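Local structure of iodotyrosine deiodinase (Thermotoga neapolitana, 6TYK) at residues Lys9-Val14 with Ala127-Gly132; Glu25-Ser30 with Ala98-Leu103. The protein removes the halogen from iodo-, bromo- and chlorotyrosines, using FMN as its cofactor and acting as a homodimer of the nitroreductase family. All blocks are in the same frame, centred on the assembly; numbering follows the deposited sequence. Where two conformers were deposited one is given.

In the fold
From the N terminus, helix 4-10 runs out into the loop that binds the FMN phosphate, and helix 24-35 follows. Contact 1 closes the longer loop: 112 residues separate Lys9-Val14 from Ala127-Gly132, so the phosphate-binding loop meets the C-terminal end of helix 113-130. Contact 2 falls wholly within that span, joining Glu25-Ser30 of helix 24-35 to Ala98-Leu103 at the start of strand 100-107. The two do not cross, and their centres are about 13 Å apart. They also touch: Ala127 packs on Ser30 and Lys131 on Tyr29. Helix 24-35 thus lies against both the sheet and helix 113-130, and both contacts reach the second subunit.

Contact 1 (Lys9-Val14 with Ala127-Gly132); sequences KKRKTV and ALEEKG. With FMN (flavin mononucleotide), chain C.
Glu129, near the end of helix 113-130, reaches the loop that binds the FMN phosphate in this nitroreductase fold at Arg11, where the chain leaves helix 4-10; their CA atoms are 6.1 Å apart. Earlier on the same helix, Ala127 and Leu128 pack on helix 24-35, and Ala127 also meets Leu4 of the second subunit. Glu129 carries the contact. Its CG stands anti to the backbone N (chi1 176°) and the chain bends at chi2, setting the carboxylate against CA, CB and CG of Arg11, whose side chain it crosses at a slant, with Glu129 OE1 3.5 Å from Arg11 CG. This is contact with the aliphatic part of the arginine rather than a salt bridge: Arg11 NE stays 5.2 Å from Glu129 OE1, and the guanidinium and carboxylate planes are 69° apart. The other oxygen, Glu129 OE2, lies 3.9 Å from Lys10 CB. A water bridges helix and loop: it accepts from Lys12 N at 3.0 Å and lies 2.6 Å from Glu129 OE1, though it has more acceptors within reach than protons to give. Beyond Glu129 the helix ends in a Schellman motif, in which Gly132, at positive phi, returns its N to Glu129 O at 3.0 Å. FMN is hydrogen-bonded by Arg15, Tyr174 and Arg176, and by the loop itself. Two successive amides have different partners: Lys12 N the water, Thr13 N the phosphate, where Thr13 N gives FMN O1P a nearly straight hydrogen bond, 176° at the hydrogen and 3.0 Å long.

Contact 2 (Glu25-Ser30 with Ala98-Leu103); sequences EDLIYS and APYLLL
Helix-on-sheet packing in the core of the nitroreductase domain brings Leu27 of helix 24-35 against Tyr100 and Leu102 of strand 100-107. The segments are closest in backbone at Leu27 and Tyr100, whose CA atoms are 8.7 Å apart, so side chains fill the interval. Leu27 carries the contact from the helix: its CB points to the strand, and CG is anti to the backbone N (chi1 177°), which carries the branch point toward the strand; there chi2 of 55° sends CD2 to Tyr100 and CD1 to Leu102. Leu27 CD2 comes over one face of the Tyr100 ring, 3.8 Å from the centroid and 17° off the ring normal, which meets the geometry of a CH-pi contact. The methyl is shifted off the ring centre, and its nearest ring atom, Tyr100 CD1, is 3.6 Å from Leu27 CD2. The other branch reaches further along the strand, where Leu27 CD1 meets Leu102 CD2 more loosely at 4.3 Å. Tyr100 and Leu102 alternate with Leu101, whose CB points away from the helix, as expected in a strand with one face turned to a helix. The polar end of the tyrosine is not part of this apolar patch, for its OH is hydrogen-bonded to Pro22 O. Strand 46-51 borders the patch through Ile50, which touches both Leu27 and Tyr100, while strand 156-165 pairs with Tyr100 and Leu102; Leu124 of helix 113-130 packs on both Leu102 and Ser30.

Contact 1 (Lys9-Val14 with Ala127-Gly132)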
# COMPACT_ATOMS: atom_id res chain seq x y z
N LYS A 9 11.02 10.35 4.45
CA LYS A 9 11.35 10.75 5.80
C LYS A 9 10.60 12.01 6.19
O LYS A 9 10.08 12.12 7.31
CB LYS A 9 12.86 10.95 5.95
CG LYS A 9 13.27 11.14 7.40
CD LYS A 9 14.76 11.38 7.56
CE LYS A 9 15.16 11.21 9.02
NZ LYS A 9 14.03 11.49 9.96
N LYS A 10 10.53 12.97 5.28
CA LYS A 10 9.90 14.26 5.57
C LYS A 10 8.38 14.13 5.70
O LYS A 10 7.76 14.83 6.50
CB LYS A 10 10.24 15.29 4.49
CG LYS A 10 11.61 15.91 4.63
CD LYS A 10 11.99 16.70 3.38
CE LYS A 10 13.46 17.08 3.39
NZ LYS A 10 13.88 17.72 2.11
N ARG A 11 7.79 13.25 4.90
CA ARG A 11 6.34 13.13 4.86
C ARG A 11 5.80 12.67 6.21
O ARG A 11 6.31 11.72 6.80
CB ARG A 11 5.91 12.18 3.73
CG ARG A 11 4.43 12.22 3.42
CD ARG A 11 3.68 11.08 4.08
NE ARG A 11 2.25 11.37 4.14
CZ ARG A 11 1.47 11.02 5.16
NH1 ARG A 11 2.00 10.36 6.18
NH2 ARG A 11 0.18 11.32 5.16
N LYS A 12 4.80 13.38 6.70
CA LYS A 12 4.20 13.07 7.99
C LYS A 12 2.71 13.35 7.93
O LYS A 12 2.23 13.95 6.97
CB LYS A 12 4.84 13.92 9.08
CG LYS A 12 4.66 15.41 8.89
CD LYS A 12 5.37 16.16 10.00
CE LYS A 12 5.16 17.66 9.91
NZ LYS A 12 5.79 18.27 8.71
N THR A 13 1.98 12.95 8.95
CA THR A 13 0.55 13.21 8.97
C THR A 13 0.29 14.70 8.99
O THR A 13 0.98 15.47 9.67
CB THR A 13 -0.13 12.62 10.22
OG1 THR A 13 0.43 11.34 10.54
CG2 THR A 13 -1.62 12.48 9.97
N VAL A 14 -0.73 15.11 8.25
CA VAL A 14 -1.22 16.47 8.36
C VAL A 14 -2.69 16.39 8.75
O VAL A 14 -3.50 15.82 8.02
CB VAL A 14 -1.04 17.27 7.05
CG1 VAL A 14 -1.71 18.65 7.16
CG2 VAL A 14 0.44 17.42 6.71
N ALA A 127 3.40 11.35 -3.60
CA ALA A 127 3.12 12.35 -4.63
C ALA A 127 2.56 13.64 -4.01
O ALA A 127 2.93 14.74 -4.42
CB ALA A 127 2.17 11.80 -5.70
N LEU A 128 1.67 13.49 -3.04
CA LEU A 128 1.13 14.66 -2.38
C LEU A 128 2.26 15.43 -1.70
O LEU A 128 2.32 16.65 -1.77
CB LEU A 128 0.07 14.27 -1.35
CG LEU A 128 -1.25 13.76 -1.93
CD1 LEU A 128 -2.15 13.33 -0.79
CD2 LEU A 128 -1.95 14.82 -2.77
N GLU A 129 3.17 14.70 -1.06
CA GLU A 129 4.30 15.35 -0.40
C GLU A 129 5.13 16.12 -1.42
O GLU A 129 5.55 17.24 -1.16
CB GLU A 129 5.16 14.34 0.35
CG GLU A 129 6.40 14.95 0.98
CD GLU A 129 6.10 15.73 2.26
OE1 GLU A 129 4.96 15.63 2.76
OE2 GLU A 129 7.00 16.44 2.75
N GLU A 130 5.36 15.54 -2.60
CA GLU A 130 6.14 16.21 -3.63
C GLU A 130 5.49 17.53 -4.04
O GLU A 130 6.17 18.49 -4.39
CB GLU A 130 6.31 15.29 -4.85
CG GLU A 130 7.19 15.91 -5.93
CD GLU A 130 7.28 15.07 -7.19
OE1 GLU A 130 6.36 14.26 -7.42
OE2 GLU A 130 8.26 15.23 -7.95
N LYS A 131 4.16 17.58 -3.99
CA LYS A 131 3.41 18.77 -4.38
C LYS A 131 3.19 19.75 -3.23
O LYS A 131 2.52 20.78 -3.40
CB LYS A 131 2.06 18.38 -4.98
CG LYS A 131 2.17 17.73 -6.35
CD LYS A 131 2.85 18.67 -7.33
CE LYS A 131 2.91 18.09 -8.73
NZ LYS A 131 3.76 18.93 -9.62
N GLY A 132 3.73 19.44 -2.06
CA GLY A 132 3.58 20.31 -0.91
C GLY A 132 2.19 20.25 -0.30
O GLY A 132 1.76 21.17 0.39
N1 FMN C . -4.82 8.97 11.69
C2 FMN C . -5.94 9.46 12.29
O2 FMN C . -5.90 10.53 12.88
N3 FMN C . -7.13 8.77 12.24
C4 FMN C . -7.21 7.56 11.60
O4 FMN C . -8.29 6.96 11.57
C4A FMN C . -6.06 7.06 10.98
N5 FMN C . -6.11 5.86 10.30
C5A FMN C . -4.98 5.38 9.67
C6 FMN C . -5.05 4.18 8.98
C7 FMN C . -3.94 3.67 8.32
C7M FMN C . -4.07 2.36 7.58
C8 FMN C . -2.75 4.37 8.36
C8M FMN C . -1.52 3.84 7.65
C9 FMN C . -2.68 5.57 9.05
C9A FMN C . -3.79 6.09 9.71
N10 FMN C . -3.73 7.29 10.42
C10 FMN C . -4.87 7.78 11.01
C1' FMN C . -2.46 8.08 10.50
C2' FMN C . -1.49 7.44 11.53
O2' FMN C . -1.89 7.71 12.87
C3' FMN C . -0.07 7.93 11.25
O3' FMN C . 0.32 7.44 9.98
C4' FMN C . 0.94 7.51 12.31
O4' FMN C . 0.63 8.13 13.55
C5' FMN C . 2.35 7.90 11.90
O5' FMN C . 2.38 9.29 11.63
P FMN C . 3.74 10.02 11.19
O1P FMN C . 3.37 11.50 11.15
O2P FMN C . 4.12 9.56 9.81
O3P FMN C . 4.78 9.74 12.26
O HOH W 1 4.07 15.85 5.23

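Contact 2 (Glu25-Ser30 with Ala98-Leu103)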
# COMPACT_ATOMS: atom_id res chain seq x y z
N GLU A 25 -5.13 20.41 -10.43
CA GLU A 25 -4.07 19.63 -11.06
C GLU A 25 -3.06 19.04 -10.06
O GLU A 25 -2.48 18.00 -10.33
CB GLU A 25 -3.34 20.44 -12.14
CG GLU A 25 -2.45 19.58 -13.04
CD GLU A 25 -3.15 18.33 -13.55
OE1 GLU A 25 -4.36 18.41 -13.87
OE2 GLU A 25 -2.50 17.27 -13.64
N ASP A 26 -2.86 19.70 -8.93
CA ASP A 26 -1.96 19.18 -7.90
C ASP A 26 -2.49 17.88 -7.31
O ASP A 26 -1.76 16.92 -7.09
CB ASP A 26 -1.72 20.22 -6.80
CG ASP A 26 -0.93 21.40 -7.29
OD1 ASP A 26 -0.09 21.23 -8.20
OD2 ASP A 26 -1.14 22.52 -6.77
N LEU A 27 -3.79 17.86 -7.06
CA LEU A 27 -4.43 16.64 -6.58
C LEU A 27 -4.42 15.57 -7.66
O LEU A 27 -4.06 14.41 -7.41
CB LEU A 27 -5.86 16.93 -6.14
CG LEU A 27 -6.67 15.73 -5.67
CD1 LEU A 27 -5.95 14.99 -4.55
CD2 LEU A 27 -8.06 16.18 -5.24
N ILE A 28 -4.81 15.95 -8.87
CA ILE A 28 -4.83 15.02 -9.99
C ILE A 28 -3.45 14.41 -10.26
O ILE A 28 -3.36 13.23 -10.58
CB ILE A 28 -5.38 15.67 -11.28
CG1 ILE A 28 -6.85 16.07 -11.08
CG2 ILE A 28 -5.25 14.71 -12.46
CD1 ILE A 28 -7.76 14.92 -10.76
N TYR A 29 -2.40 15.21 -10.13
CA TYR A 29 -1.03 14.70 -10.25
C TYR A 29 -0.82 13.49 -9.36
O TYR A 29 -0.26 12.48 -9.78
CB TYR A 29 -0.01 15.79 -9.88
CG TYR A 29 1.39 15.26 -9.71
CD1 TYR A 29 2.21 15.04 -10.81
CD2 TYR A 29 1.90 14.96 -8.44
CE1 TYR A 29 3.49 14.56 -10.66
CE2 TYR A 29 3.18 14.47 -8.29
CZ TYR A 29 3.97 14.27 -9.40
OH TYR A 29 5.24 13.78 -9.26
N SER A 30 -1.27 13.58 -8.12
CA SER A 30 -1.06 12.51 -7.15
C SER A 30 -1.81 11.25 -7.57
O SER A 30 -1.33 10.14 -7.37
CB SER A 30 -1.44 12.94 -5.72
OG SER A 30 -2.84 12.85 -5.45
N ALA A 98 -10.13 20.78 5.40
CA ALA A 98 -9.47 20.35 4.17
C ALA A 98 -10.33 20.73 2.97
O ALA A 98 -11.53 20.48 2.95
CB ALA A 98 -9.22 18.85 4.21
N PRO A 99 -9.70 21.35 1.96
CA PRO A 99 -10.44 21.73 0.75
C PRO A 99 -10.91 20.53 -0.06
O PRO A 99 -11.90 20.63 -0.78
CB PRO A 99 -9.42 22.56 -0.04
CG PRO A 99 -8.09 22.14 0.50
CD PRO A 99 -8.32 21.84 1.95
N TYR A 100 -10.21 19.40 0.07
CA TYR A 100 -10.60 18.18 -0.61
C TYR A 100 -10.70 17.05 0.39
O TYR A 100 -9.81 16.90 1.24
CB TYR A 100 -9.54 17.76 -1.62
CG TYR A 100 -9.24 18.71 -2.74
CD1 TYR A 100 -10.10 18.85 -3.82
CD2 TYR A 100 -8.05 19.43 -2.75
CE1 TYR A 100 -9.80 19.71 -4.86
CE2 TYR A 100 -7.75 20.29 -3.79
CZ TYR A 100 -8.63 20.42 -4.83
OH TYR A 100 -8.33 21.28 -5.86
N LEU A 101 -11.76 16.24 0.29
CA LEU A 101 -11.73 14.92 0.89
C LEU A 101 -11.65 13.93 -0.26
O LEU A 101 -12.59 13.78 -1.05
CB LEU A 101 -12.96 14.63 1.73
CG LEU A 101 -13.28 15.66 2.81
CD1 LEU A 101 -14.52 15.23 3.57
CD2 LEU A 101 -12.10 15.84 3.75
N LEU A 102 -10.50 13.27 -0.38
CA LEU A 102 -10.31 12.29 -1.43
C LEU A 102 -10.72 10.94 -0.88
O LEU A 102 -10.05 10.39 0.00
CB LEU A 102 -8.85 12.27 -1.88
CG LEU A 102 -8.52 11.18 -2.90
CD1 LEU A 102 -9.21 11.43 -4.25
CD2 LEU A 102 -7.01 11.06 -3.08
N LEU A 103 -11.85 10.44 -1.36
CA LEU A 103 -12.31 9.12 -0.96
C LEU A 103 -11.77 8.10 -1.93
O LEU A 103 -11.99 8.19 -3.14
CB LEU A 103 -13.84 9.07 -0.88
CG LEU A 103 -14.44 9.57 0.45
CD1 LEU A 103 -14.05 11.01 0.76
CD2 LEU A 103 -15.95 9.42 0.43